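PDB 4Q0Q: L-Ribose isomerase, which probably catalyses the reversible isomerisation of L-ribose to L-ribulose with the help of a bound metal ion, cobalt in this crystal. Local coordinates for residues P139-E144 with R195-A200; V135-T140 with G154-S159; P116-R121 with D242-S247. All coordinates share one frame; numbering follows the deposited sequence.

Contact 1 of 3, residues P139-E144 with R195-A200; sequences PTPSAE and RKHLHA. With CO (cobalt (II) ion), chain B; RUU (alpha-L-ribulofuranose), chain I.
Pro141 lies over the ring of His197 where a loop of the cupin-type beta fold packs on the residues that lead into strand 199-202. CB of Pro141 sits 3.7 Å from the centroid of the His197 ring, over its face, in a CH-pi contact. It is shifted toward the rim, closest to NE2 and CE1. The two side chains run side by side in the same direction. At the ring edge, CE1 of His197 meets O of Pro139 at 3.2 Å. ND1 of the same ring bonds to O of Ser138, which fixes its rotation. Beside this tight part, Ser142 N donates to Lys196 O at 2.8 Å. Ser142 OG adds a weak bond to the same oxygen.

The other end is looser. OE1 of Glu144 and NZ of Lys196 are 4.5 Å apart, too far for a salt bridge, and a water joins them. NZ also bonds to Gly120 O and to Gly87 O of the second subunit. On the side of the ribulofuranose bound here, a second water accepts from Leu198 N and donates to Thr140 O at 2.7 Å, and it lies 2.6 Å from O4 of the sugar.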
loop_
_atom_site.group_PDB
_atom_site.type_symbol
_atom_site.label_atom_id
_atom_site.label_comp_id
_atom_site.label_asym_id
_atom_site.label_seq_id
_atom_site.Cartn_x
_atom_site.Cartn_y
_atom_site.Cartn_z
ATOM N N PRO A 139 21.599 7.450 -25.612
ATOM C CA PRO A 139 20.715 6.709 -26.514
ATOM C C PRO A 139 21.550 5.840 -27.446
ATOM O O PRO A 139 21.039 4.936 -28.108
ATOM C CB PRO A 139 19.978 7.818 -27.253
ATOM C CG PRO A 139 21.030 8.882 -27.354
ATOM C CD PRO A 139 21.627 8.881 -25.964
ATOM N N THR A 140 22.848 6.118 -27.476
ATOM C CA THR A 140 23.768 5.367 -28.313
ATOM C C THR A 140 24.436 4.266 -27.504
ATOM O O THR A 140 24.980 4.512 -26.426
ATOM C CB THR A 140 24.896 6.264 -28.876
ATOM O OG1 THR A 140 24.354 7.505 -29.356
ATOM C CG2 THR A 140 25.599 5.551 -30.007
ATOM N N PRO A 141 24.398 3.028 -28.004
ATOM C CA PRO A 141 25.047 1.962 -27.238
ATOM C C PRO A 141 26.549 1.972 -27.511
ATOM O O PRO A 141 27.002 2.562 -28.493
ATOM C CB PRO A 141 24.377 0.702 -27.774
ATOM C CG PRO A 141 24.138 1.047 -29.211
ATOM C CD PRO A 141 23.609 2.472 -29.120
ATOM N N SER A 142 27.321 1.339 -26.638
ATOM C CA SER A 142 28.755 1.262 -26.849
ATOM C C SER A 142 28.976 0.061 -27.768
ATOM O O SER A 142 28.080 -0.767 -27.949
ATOM C CB SER A 142 29.482 1.042 -25.525
ATOM O OG SER A 142 29.131 -0.211 -24.973
ATOM N N ALA A 143 30.160 -0.033 -28.356
ATOM C CA ALA A 143 30.462 -1.145 -29.244
ATOM C C ALA A 143 31.412 -2.085 -28.528
ATOM O O ALA A 143 31.947 -1.750 -27.474
ATOM C CB ALA A 143 31.106 -0.633 -30.526
ATOM N N GLU A 144 31.613 -3.267 -29.093
ATOM C CA GLU A 144 32.530 -4.225 -28.499
ATOM C C GLU A 144 33.473 -4.741 -29.579
ATOM O O GLU A 144 33.107 -5.574 -30.407
ATOM C CB GLU A 144 31.763 -5.376 -27.852
ATOM C CG GLU A 144 32.638 -6.259 -26.984
ATOM C CD GLU A 144 31.832 -7.188 -26.108
ATOM O OE1 GLU A 144 31.049 -7.990 -26.656
ATOM O OE2 GLU A 144 31.981 -7.110 -24.872
ATOM N N ARG A 195 21.414 -3.219 -22.352
ATOM C CA ARG A 195 22.806 -3.431 -22.000
ATOM C C ARG A 195 23.654 -2.600 -22.965
ATOM O O ARG A 195 23.220 -2.286 -24.074
ATOM C CB ARG A 195 23.157 -4.916 -22.139
ATOM C CG ARG A 195 22.888 -5.479 -23.534
ATOM C CD ARG A 195 23.317 -6.931 -23.643
ATOM N NE ARG A 195 22.493 -7.829 -22.842
ATOM C CZ ARG A 195 21.383 -8.414 -23.277
ATOM N NH1 ARG A 195 20.958 -8.195 -24.513
ATOM N NH2 ARG A 195 20.706 -9.232 -22.480
ATOM N N LYS A 196 24.854 -2.244 -22.525
ATOM C CA LYS A 196 25.796 -1.453 -23.312
ATOM C C LYS A 196 25.422 0.014 -23.463
ATOM O O LYS A 196 25.990 0.720 -24.291
ATOM C CB LYS A 196 26.026 -2.089 -24.688
ATOM C CG LYS A 196 26.740 -3.436 -24.615
ATOM C CD LYS A 196 27.021 -4.007 -25.996
ATOM C CE LYS A 196 27.809 -5.303 -25.908
ATOM N NZ LYS A 196 27.029 -6.388 -25.260
ATOM N N HIS A 197 24.473 0.480 -22.657
ATOM C CA HIS A 197 24.078 1.884 -22.690
ATOM C C HIS A 197 24.490 2.530 -21.387
ATOM O O HIS A 197 24.225 1.989 -20.315
ATOM C CB HIS A 197 22.568 2.034 -22.852
ATOM C CG HIS A 197 22.087 1.797 -24.247
ATOM N ND1 HIS A 197 22.018 2.801 -25.190
ATOM C CD2 HIS A 197 21.690 0.664 -24.872
ATOM C CE1 HIS A 197 21.599 2.295 -26.337
ATOM N NE2 HIS A 197 21.393 1.000 -26.170
ATOM N N LEU A 198 25.146 3.679 -21.471
ATOM C CA LEU A 198 25.544 4.386 -20.267
ATOM C C LEU A 198 24.281 4.922 -19.610
ATOM O O LEU A 198 23.393 5.434 -20.289
ATOM C CB LEU A 198 26.463 5.559 -20.609
ATOM C CG LEU A 198 27.912 5.248 -20.979
ATOM C CD1 LEU A 198 28.570 6.495 -21.545
ATOM C CD2 LEU A 198 28.661 4.742 -19.753
ATOM N N HIS A 199 24.187 4.790 -18.294
ATOM C CA HIS A 199 23.034 5.306 -17.579
ATOM C C HIS A 199 23.351 5.695 -16.142
ATOM O O HIS A 199 24.314 5.219 -15.544
ATOM C CB HIS A 199 21.862 4.308 -17.597
ATOM C CG HIS A 199 22.160 2.991 -16.949
ATOM N ND1 HIS A 199 22.962 2.036 -17.536
ATOM C CD2 HIS A 199 21.759 2.471 -15.765
ATOM C CE1 HIS A 199 23.046 0.986 -16.740
ATOM N NE2 HIS A 199 22.326 1.223 -15.659
ATOM N N ALA A 200 22.526 6.592 -15.617
ATOM C CA ALA A 200 22.634 7.089 -14.257
ATOM C C ALA A 200 21.266 7.644 -13.901
ATOM O O ALA A 200 20.427 7.854 -14.778
ATOM C CB ALA A 200 23.684 8.195 -14.176
HETATM CO CO CO B . 22.807 -0.330 -14.201
HETATM C C1 RUU I . 30.508 5.612 -28.763
HETATM O O1 RUU I . 29.779 6.184 -29.840
HETATM C C2 RUU I . 30.093 6.208 -27.426
HETATM O O2 RUU I . 30.924 7.312 -27.105
HETATM C C3 RUU I . 30.112 5.193 -26.286
HETATM O O3 RUU I . 30.905 5.691 -25.217
HETATM C C4 RUU I . 28.662 5.061 -25.820
HETATM O O4 RUU I . 28.544 5.568 -24.501
HETATM C C5 RUU I . 27.832 5.916 -26.769
HETATM O O5 RUU I . 28.745 6.686 -27.563
HETATM O O HOH W 1 26.337 4.219 -24.072
HETATM O O HOH W 2 28.663 -8.618 -25.587
#

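Contact 2 of 3, residues V135-T140 with G154-S159; sequences VFYSPT and GMPVGS. With RUU (alpha-L-ribulofuranose), chain I.
Tyr137 reaches from the end of strand 132-137 to the loop 154-159. Its CG stands between the backbone N and the carbonyl carbon (chi1 68°), which turns the ring off the strand and carries OH to the loop backbone. There OH of Tyr137 donates to O of Pro156 at 2.6 Å. The oxygen lies at the ring edge, in the ring plane. Seen from the acceptor, the hydroxyl comes from above the carbonyl plane, 48° out of it, and so does not follow a lone pair. Beyond this bond OH of Tyr137 is also close to C of Val157, at 3.5 Å, and to the ring of Pro156, where CG is the nearest side-chain atom.

Met155 crosses the tyrosine obliquely. Its chain bends at both chi2 and chi3 and curls the methyl back toward the ring. CE of Met155 then rests 3.7 Å from CE2 of Tyr137, with CD2 only slightly farther. Met193 of strand 191-193 touches both side chains.

Pro139 packs more loosely. CB of Pro139 is 4.1 Å from O of Pro156 and about as far from CA of Val157. Its carbonyl has a firmer link, because one water donates to O of Pro139 at 2.6 Å and accepts from N of Met155. The side chain of Ser138 starts off away from the loop. Its OG donates to O of Thr140 on a lone pair and lies near C5 of a bound ribulofuranose.

The contact therefore joins the strand end to a loop without regular structure through one direct hydrogen bond, one water and a small apolar patch. The phenol hydroxyl of the buried Tyr137 is satisfied by a backbone carbonyl, so the strand end is tied to the loop main chain and not to a side chain.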
loop_
_atom_site.group_PDB
_atom_site.type_symbol
_atom_site.label_atom_id
_atom_site.label_comp_id
_atom_site.label_asym_id
_atom_site.label_seq_id
_atom_site.Cartn_x
_atom_site.Cartn_y
_atom_site.Cartn_z
ATOM N N VAL A 135 16.240 9.845 -14.972
ATOM C CA VAL A 135 17.221 9.004 -15.637
ATOM C C VAL A 135 18.010 9.794 -16.681
ATOM O O VAL A 135 17.440 10.545 -17.474
ATOM C CB VAL A 135 16.526 7.804 -16.331
ATOM C CG1 VAL A 135 17.563 6.839 -16.870
ATOM C CG2 VAL A 135 15.596 7.096 -15.342
ATOM N N PHE A 136 19.327 9.633 -16.649
ATOM C CA PHE A 136 20.230 10.286 -17.591
ATOM C C PHE A 136 20.902 9.130 -18.324
ATOM O O PHE A 136 21.420 8.209 -17.688
ATOM C CB PHE A 136 21.281 11.109 -16.833
ATOM C CG PHE A 136 20.694 12.048 -15.818
ATOM C CD1 PHE A 136 20.158 13.267 -16.206
ATOM C CD2 PHE A 136 20.637 11.690 -14.473
ATOM C CE1 PHE A 136 19.574 14.118 -15.271
ATOM C CE2 PHE A 136 20.053 12.532 -13.535
ATOM C CZ PHE A 136 19.519 13.747 -13.932
ATOM N N TYR A 137 20.895 9.159 -19.654
ATOM C CA TYR A 137 21.500 8.062 -20.398
ATOM C C TYR A 137 21.916 8.412 -21.824
ATOM O O TYR A 137 21.503 9.424 -22.377
ATOM C CB TYR A 137 20.533 6.876 -20.458
ATOM C CG TYR A 137 19.297 7.150 -21.291
ATOM C CD1 TYR A 137 18.239 7.898 -20.779
ATOM C CD2 TYR A 137 19.198 6.676 -22.602
ATOM C CE1 TYR A 137 17.110 8.166 -21.544
ATOM C CE2 TYR A 137 18.073 6.941 -23.381
ATOM C CZ TYR A 137 17.036 7.685 -22.846
ATOM O OH TYR A 137 15.920 7.954 -23.603
ATOM N N SER A 138 22.739 7.544 -22.404
ATOM C CA SER A 138 23.197 7.709 -23.775
ATOM C C SER A 138 22.307 6.839 -24.652
ATOM O O SER A 138 22.249 5.626 -24.465
ATOM C CB SER A 138 24.644 7.239 -23.932
ATOM O OG SER A 138 24.999 7.187 -25.310
ATOM N N PRO A 139 21.599 7.450 -25.612
ATOM C CA PRO A 139 20.715 6.709 -26.514
ATOM C C PRO A 139 21.550 5.840 -27.446
ATOM O O PRO A 139 21.039 4.936 -28.108
ATOM C CB PRO A 139 19.978 7.818 -27.253
ATOM C CG PRO A 139 21.030 8.882 -27.354
ATOM C CD PRO A 139 21.627 8.881 -25.964
ATOM N N THR A 140 22.848 6.118 -27.476
ATOM C CA THR A 140 23.768 5.367 -28.313
ATOM C C THR A 140 24.436 4.266 -27.504
ATOM O O THR A 140 24.980 4.512 -26.426
ATOM C CB THR A 140 24.896 6.264 -28.876
ATOM O OG1 THR A 140 24.354 7.505 -29.356
ATOM C CG2 THR A 140 25.599 5.551 -30.007
ATOM N N GLY A 154 16.515 -0.857 -29.769
ATOM C CA GLY A 154 17.423 0.213 -29.392
ATOM C C GLY A 154 16.783 1.054 -28.302
ATOM O O GLY A 154 15.709 0.715 -27.805
ATOM N N MET A 155 17.427 2.151 -27.922
ATOM C CA MET A 155 16.888 3.018 -26.879
ATOM C C MET A 155 16.202 4.251 -27.454
ATOM O O MET A 155 16.604 4.769 -28.496
ATOM C CB MET A 155 18.007 3.484 -25.936
ATOM C CG MET A 155 18.521 2.432 -24.968
ATOM S SD MET A 155 17.269 1.925 -23.778
ATOM C CE MET A 155 17.160 3.367 -22.725
ATOM N N PRO A 156 15.134 4.725 -26.788
ATOM C CA PRO A 156 14.446 5.918 -27.283
ATOM C C PRO A 156 15.363 7.101 -26.988
ATOM O O PRO A 156 16.135 7.063 -26.031
ATOM C CB PRO A 156 13.167 5.954 -26.451
ATOM C CG PRO A 156 13.593 5.304 -25.146
ATOM C CD PRO A 156 14.426 4.140 -25.633
ATOM N N VAL A 157 15.281 8.142 -27.806
ATOM C CA VAL A 157 16.120 9.320 -27.623
ATOM C C VAL A 157 15.847 10.117 -26.345
ATOM O O VAL A 157 16.772 10.612 -25.708
ATOM C CB VAL A 157 16.018 10.244 -28.860
ATOM C CG1 VAL A 157 16.532 11.640 -28.541
ATOM C CG2 VAL A 157 16.830 9.641 -29.990
ATOM N N GLY A 158 14.587 10.250 -25.964
ATOM C CA GLY A 158 14.295 10.993 -24.750
ATOM C C GLY A 158 14.384 12.496 -24.935
ATOM O O GLY A 158 14.364 12.990 -26.058
ATOM N N SER A 159 14.499 13.224 -23.830
ATOM C CA SER A 159 14.569 14.676 -23.878
ATOM C C SER A 159 15.896 15.228 -23.371
ATOM O O SER A 159 16.710 14.505 -22.783
ATOM C CB SER A 159 13.448 15.284 -23.029
ATOM O OG SER A 159 12.179 14.751 -23.363
HETATM C C1 RUU I . 30.508 5.612 -28.763
HETATM O O1 RUU I . 29.779 6.184 -29.840
HETATM C C2 RUU I . 30.093 6.208 -27.426
HETATM O O2 RUU I . 30.924 7.312 -27.105
HETATM C C3 RUU I . 30.112 5.193 -26.286
HETATM O O3 RUU I . 30.905 5.691 -25.217
HETATM C C4 RUU I . 28.662 5.061 -25.820
HETATM O O4 RUU I . 28.544 5.568 -24.501
HETATM C C5 RUU I . 27.832 5.916 -26.769
HETATM O O5 RUU I . 28.745 6.686 -27.563
HETATM O O HOH W 3 19.838 2.859 -29.118
#

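Contact 3 of 3, residues P116-R121 with D242-S247; sequences PHHHGR and DNDFVS. With CO (cobalt (II) ion), chain B; NCO (cobalt hexammine(III)), chain K; RUU (alpha-L-ribulofuranose), chain C.
The metal site of this cupin-type barrel lies beside the antiparallel pairing of strands 113-118 and 244-245. His117 and Phe245 form a non-hydrogen-bonded pair, and His118 and Asp244 a hydrogen-bonded one. N of His118 donates to O of Asp244, and N of Asp244 to O of His118. Val246 N continues the pairing to Pro116 O at 3.1 Å.

His117 and Phe245 lie side by side. CB of His117 sits over the phenyl face of Phe245, 3.8 Å from its centroid, and the ring planes are 32° apart. ND1 of His117 bonds to Pro115 O, while NE2 of His117 binds cobalt at 2.3 Å. His119 also binds the ion through NE2. ND1 of His119 donates to O of Asp242 at 2.8 Å, in the ring plane, so this backbone carbonyl sets the ring's rotation from the second shell. His118 lies on the other side of the strand, where CE1 of His118 is 3.2 Å from OD2 of Asp244.

The carboxylate of Asp242 closes the far end. A chi1 of -173° swings CG of Asp242 away from the backbone N and brings OD1 to Arg121. OD1 of Asp242 accepts from Arg121 N and, in a salt bridge of 3.0 Å, from NH1 of Arg121. Both come from the same face of the carboxylate, whose plane is nearly perpendicular to the guanidinium. Arg121 NE pairs with Glu97.

O1 and O2 of ribulofuranose chelate the cobalt at 2.3 Å each, and Glu124 and His199 complete its six ligands. Three histidines and one glutamate round one metal are the typical cupin site.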
loop_
_atom_site.group_PDB
_atom_site.type_symbol
_atom_site.label_atom_id
_atom_site.label_comp_id
_atom_site.label_asym_id
_atom_site.label_seq_id
_atom_site.Cartn_x
_atom_site.Cartn_y
_atom_site.Cartn_z
ATOM N N PRO A 116 26.987 7.277 -13.227
ATOM C CA PRO A 116 27.192 6.849 -14.616
ATOM C C PRO A 116 27.931 5.523 -14.755
ATOM O O PRO A 116 29.008 5.335 -14.189
ATOM C CB PRO A 116 27.986 8.006 -15.213
ATOM C CG PRO A 116 27.403 9.190 -14.518
ATOM C CD PRO A 116 27.334 8.702 -13.072
ATOM N N HIS A 117 27.348 4.609 -15.523
ATOM C CA HIS A 117 27.947 3.303 -15.745
ATOM C C HIS A 117 27.177 2.579 -16.833
ATOM O O HIS A 117 26.108 3.024 -17.243
ATOM C CB HIS A 117 27.901 2.457 -14.462
ATOM C CG HIS A 117 26.515 2.050 -14.052
ATOM N ND1 HIS A 117 25.626 2.919 -13.457
ATOM C CD2 HIS A 117 25.858 0.872 -14.180
ATOM C CE1 HIS A 117 24.482 2.295 -13.235
ATOM N NE2 HIS A 117 24.597 1.051 -13.666
ATOM N N HIS A 118 27.730 1.472 -17.310
ATOM C CA HIS A 118 27.047 0.675 -18.310
ATOM C C HIS A 118 27.357 -0.784 -18.028
ATOM O O HIS A 118 28.276 -1.099 -17.275
ATOM C CB HIS A 118 27.470 1.070 -19.739
ATOM C CG HIS A 118 28.776 0.490 -20.183
ATOM N ND1 HIS A 118 29.989 1.086 -19.912
ATOM C CD2 HIS A 118 29.057 -0.640 -20.873
ATOM C CE1 HIS A 118 30.961 0.349 -20.417
ATOM N NE2 HIS A 118 30.423 -0.705 -21.004
ATOM N N HIS A 119 26.562 -1.673 -18.608
ATOM C CA HIS A 119 26.758 -3.096 -18.423
ATOM C C HIS A 119 26.963 -3.720 -19.798
ATOM O O HIS A 119 26.309 -3.333 -20.769
ATOM C CB HIS A 119 25.527 -3.721 -17.763
ATOM C CG HIS A 119 25.121 -3.054 -16.489
ATOM N ND1 HIS A 119 25.899 -3.084 -15.352
ATOM C CD2 HIS A 119 24.023 -2.328 -16.174
ATOM C CE1 HIS A 119 25.297 -2.407 -14.392
ATOM N NE2 HIS A 119 24.157 -1.937 -14.863
ATOM N N GLY A 120 27.870 -4.686 -19.879
ATOM C CA GLY A 120 28.100 -5.343 -21.148
ATOM C C GLY A 120 27.090 -6.453 -21.369
ATOM O O GLY A 120 26.723 -6.747 -22.506
ATOM N N ARG A 121 26.615 -7.057 -20.280
ATOM C CA ARG A 121 25.669 -8.167 -20.386
ATOM C C ARG A 121 24.261 -7.899 -19.854
ATOM O O ARG A 121 23.273 -8.388 -20.410
ATOM C CB ARG A 121 26.247 -9.381 -19.655
ATOM C CG ARG A 121 27.720 -9.633 -19.953
ATOM C CD ARG A 121 28.322 -10.604 -18.950
ATOM N NE ARG A 121 29.736 -10.875 -19.205
ATOM C CZ ARG A 121 30.715 -9.982 -19.074
ATOM N NH1 ARG A 121 30.449 -8.740 -18.686
ATOM N NH2 ARG A 121 31.967 -10.339 -19.325
ATOM N N ASP A 242 30.224 -7.305 -14.048
ATOM C CA ASP A 242 29.549 -6.690 -15.184
ATOM C C ASP A 242 29.167 -5.221 -14.994
ATOM O O ASP A 242 28.171 -4.751 -15.548
ATOM C CB ASP A 242 28.311 -7.524 -15.538
ATOM C CG ASP A 242 27.634 -7.060 -16.803
ATOM O OD1 ASP A 242 28.334 -6.863 -17.816
ATOM O OD2 ASP A 242 26.397 -6.899 -16.790
ATOM N N ASN A 243 29.954 -4.498 -14.204
ATOM C CA ASN A 243 29.706 -3.080 -13.978
ATOM C C ASN A 243 30.909 -2.282 -14.443
ATOM O O ASN A 243 32.049 -2.621 -14.126
ATOM C CB ASN A 243 29.467 -2.776 -12.501
ATOM C CG ASN A 243 28.231 -3.448 -11.959
ATOM O OD1 ASN A 243 27.329 -3.809 -12.713
ATOM N ND2 ASN A 243 28.173 -3.609 -10.641
ATOM N N ASP A 244 30.655 -1.227 -15.203
ATOM C CA ASP A 244 31.730 -0.376 -15.684
ATOM C C ASP A 244 31.342 1.071 -15.413
ATOM O O ASP A 244 30.653 1.705 -16.213
ATOM C CB ASP A 244 31.955 -0.586 -17.184
ATOM C CG ASP A 244 33.215 0.096 -17.685
ATOM O OD1 ASP A 244 33.725 0.997 -16.987
ATOM O OD2 ASP A 244 33.690 -0.261 -18.785
ATOM N N PHE A 245 31.776 1.583 -14.268
ATOM C CA PHE A 245 31.478 2.958 -13.898
ATOM C C PHE A 245 32.456 3.925 -14.563
ATOM O O PHE A 245 33.663 3.662 -14.618
ATOM C CB PHE A 245 31.534 3.106 -12.374
ATOM C CG PHE A 245 30.392 2.437 -11.663
ATOM C CD1 PHE A 245 29.211 3.130 -11.408
ATOM C CD2 PHE A 245 30.478 1.097 -11.291
ATOM C CE1 PHE A 245 28.124 2.495 -10.792
ATOM C CE2 PHE A 245 29.400 0.452 -10.676
ATOM C CZ PHE A 245 28.222 1.154 -10.428
ATOM N N VAL A 246 31.925 5.031 -15.079
ATOM C CA VAL A 246 32.742 6.047 -15.732
ATOM C C VAL A 246 33.780 6.572 -14.747
ATOM O O VAL A 246 34.915 6.868 -15.118
ATOM C CB VAL A 246 31.880 7.225 -16.226
ATOM C CG1 VAL A 246 32.768 8.308 -16.826
ATOM C CG2 VAL A 246 30.871 6.734 -17.256
ATOM N N SER A 247 33.381 6.688 -13.487
ATOM C CA SER A 247 34.277 7.159 -12.442
ATOM C C SER A 247 34.951 5.955 -11.785
ATOM O O SER A 247 34.277 5.064 -11.266
ATOM C CB SER A 247 33.486 7.950 -11.403
ATOM O OG SER A 247 34.305 8.291 -10.301
HETATM CO CO CO B . 22.807 -0.330 -14.201
HETATM CO CO NCO K . 36.941 3.294 -16.655
HETATM N N1 NCO K . 36.434 1.614 -16.220
HETATM N N2 NCO K . 38.624 2.921 -16.096
HETATM N N3 NCO K . 35.253 3.656 -17.216
HETATM N N4 NCO K . 36.520 3.859 -14.989
HETATM N N5 NCO K . 37.365 2.739 -18.317
HETATM N N6 NCO K . 37.452 4.974 -17.086
HETATM C C1 RUU C . 21.057 0.214 -11.682
HETATM O O1 RUU C . 21.370 0.905 -12.887
HETATM C C2 RUU C . 22.241 -0.594 -11.203
HETATM O O2 RUU C . 22.659 -1.496 -12.219
HETATM C C3 RUU C . 22.023 -1.356 -9.905
HETATM O O3 RUU C . 21.599 -2.680 -10.182
HETATM C C4 RUU C . 23.434 -1.376 -9.306
HETATM O O4 RUU C . 24.175 -2.437 -9.896
HETATM C C5 RUU C . 24.032 -0.050 -9.763
HETATM O O5 RUU C . 23.319 0.322 -10.955
HETATM O O HOH W 4 30.687 6.556 -12.382
HETATM O O HOH W 5 30.995 3.022 -18.537
#

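In the fold
All three contacts reach one antiparallel sheet, in which strand 199-202 lies between 132-137 and 113-118, with 244-245 at one edge. Contact 1 is central, its centre 9 Å from those of the other two. Contacts 2 and 3 are 16 Å apart between centres and do not touch. Contacts 1 and 2 share Pro139 and Thr140 and border the same bound ribulofuranose. Contacts 1 and 3 share the cobalt, through His199 in one and His117 and His119 in the other. Along the chain, 116-121 and 242-247 bracket all the remaining segments. The sheet thus links the metal site to the loops at the surface.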